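Local coordinates for protein ElaA (Escherichia coli, PDB 5Z6N), which probably acts as an N-acetyltransferase of the GNAT superfamily, transferring an acetyl group from acetyl coenzyme A to an amine, at residues B[25-28]-B[29-33]. Residues are numbered along the deposited sequence; the frame is centred on the assembly and turned at random.
Sequences CAVF and VVEQN
Val29, near the C-terminal end of helix 14-31, has its amide on Cys25 O, a bent alpha-type hydrogen bond (N to O 3.1 Å). Its CB also lies 4.0 Å from Cys25 SG; the thiol is carried there by a chi1 of -170°, which sets SG beside its own carbonyl carbon. Val30 N takes the same acceptor, Cys25 O, from five residues on and in a straighter bond (2.9 Å, N-H...O 160°). Cys25 O thus accepts from both amides, and the i+5 bond marks the widening of the helix into a pi-type turn. The i+5 pattern carries on at Glu31, whose N reaches Ala26 O at 3.3 Å. The Glu31 side chain runs alongside Val27, bringing OE2 to 3.8 Å from Val27 CG2, while OE1 forms a salt bridge with Arg87. Gln32 adds a weak bond from its N to Val27 O, and its extended chain runs across the oxygen end of that carbonyl, CB 3.2 Å from Val27 O. Gln32 OE1 lies near the plane of the Phe28 ring, at its edge, 3.3 Å from Phe28 CD1, with amide and ring planes 62° apart. Val27 and Phe28 also pack on Ile81 of strand 75-82, and Val30 meets Tyr36 of the second subunit. Consecutive i+5 bonds of this kind define a pi-helical turn, here in the C-terminal part of the first helix of the GNAT fold.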
loop_
_atom_site.group_PDB
_atom_site.type_symbol
_atom_site.label_atom_id
_atom_site.label_comp_id
_atom_site.label_asym_id
_atom_site.label_seq_id
_atom_site.Cartn_x
_atom_site.Cartn_y
_atom_site.Cartn_z
ATOM N N CYS B 25 0.696 3.332 4.893
ATOM C CA CYS B 25 -0.647 2.876 5.231
ATOM C C CYS B 25 -0.888 2.959 6.734
ATOM O O CYS B 25 -1.934 3.439 7.186
ATOM C CB CYS B 25 -0.846 1.444 4.728
ATOM S SG CYS B 25 -2.541 0.831 4.821
ATOM N N ALA B 26 0.094 2.513 7.522
ATOM C CA ALA B 26 -0.065 2.471 8.973
ATOM C C ALA B 26 -0.258 3.860 9.572
ATOM O O ALA B 26 -0.858 3.995 10.644
ATOM C CB ALA B 26 1.147 1.791 9.606
ATOM N N VAL B 27 0.231 4.899 8.901
ATOM C CA VAL B 27 0.194 6.244 9.463
ATOM C C VAL B 27 -0.875 7.138 8.849
ATOM O O VAL B 27 -1.614 7.823 9.567
ATOM C CB VAL B 27 1.549 6.949 9.275
ATOM C CG1 VAL B 27 1.419 8.424 9.593
ATOM C CG2 VAL B 27 2.607 6.296 10.154
ATOM N N PHE B 28 -0.961 7.147 7.517
ATOM C CA PHE B 28 -1.843 8.086 6.835
ATOM C C PHE B 28 -3.206 7.449 6.592
ATOM O O PHE B 28 -4.188 8.180 6.429
ATOM C CB PHE B 28 -1.266 8.566 5.503
ATOM C CG PHE B 28 0.001 9.354 5.642
ATOM C CD1 PHE B 28 0.049 10.487 6.441
ATOM C CD2 PHE B 28 1.142 8.971 4.963
ATOM C CE1 PHE B 28 1.217 11.216 6.568
ATOM C CE2 PHE B 28 2.309 9.699 5.081
ATOM C CZ PHE B 28 2.348 10.821 5.888
ATOM N N VAL B 29 -3.297 6.128 6.555
ATOM C CA VAL B 29 -4.569 5.443 6.369
ATOM C C VAL B 29 -5.151 4.977 7.697
ATOM O O VAL B 29 -6.271 5.343 8.055
ATOM C CB VAL B 29 -4.414 4.265 5.382
ATOM C CG1 VAL B 29 -5.699 3.458 5.319
ATOM C CG2 VAL B 29 -4.043 4.778 4.000
ATOM N N VAL B 30 -4.388 4.180 8.446
ATOM C CA VAL B 30 -4.886 3.507 9.640
ATOM C C VAL B 30 -5.001 4.392 10.875
ATOM O O VAL B 30 -6.074 4.502 11.481
ATOM C CB VAL B 30 -3.976 2.320 9.998
ATOM C CG1 VAL B 30 -4.509 1.593 11.212
ATOM C CG2 VAL B 30 -3.871 1.368 8.820
ATOM N N GLU B 31 -3.888 5.025 11.254
ATOM C CA GLU B 31 -3.830 5.742 12.523
ATOM C C GLU B 31 -4.498 7.100 12.346
ATOM O O GLU B 31 -5.123 7.620 13.279
ATOM C CB GLU B 31 -2.382 5.893 12.993
ATOM C CG GLU B 31 -2.021 7.228 13.633
ATOM C CD GLU B 31 -0.530 7.358 13.875
ATOM O OE1 GLU B 31 -0.143 8.050 14.839
ATOM O OE2 GLU B 31 0.246 6.765 13.099
ATOM N N GLN B 32 -4.374 7.695 11.165
ATOM C CA GLN B 32 -4.997 8.981 10.891
ATOM C C GLN B 32 -6.427 8.846 10.382
ATOM O O GLN B 32 -7.031 9.855 10.002
ATOM C CB GLN B 32 -4.144 9.788 9.905
ATOM C CG GLN B 32 -3.167 10.720 10.618
ATOM C CD GLN B 32 -2.091 11.290 9.714
ATOM O OE1 GLN B 32 -2.293 11.459 8.510
ATOM N NE2 GLN B 32 -0.936 11.595 10.297
ATOM N N ASN B 33 -6.977 7.626 10.370
ATOM C CA ASN B 33 -8.409 7.402 10.156
ATOM C C ASN B 33 -8.889 8.054 8.856
ATOM O O ASN B 33 -9.846 8.830 8.838
ATOM C CB ASN B 33 -9.208 7.911 11.361
ATOM C CG ASN B 33 -10.662 7.489 11.328
ATOM O OD1 ASN B 33 -10.981 6.322 11.106
ATOM N ND2 ASN B 33 -11.556 8.446 11.546
#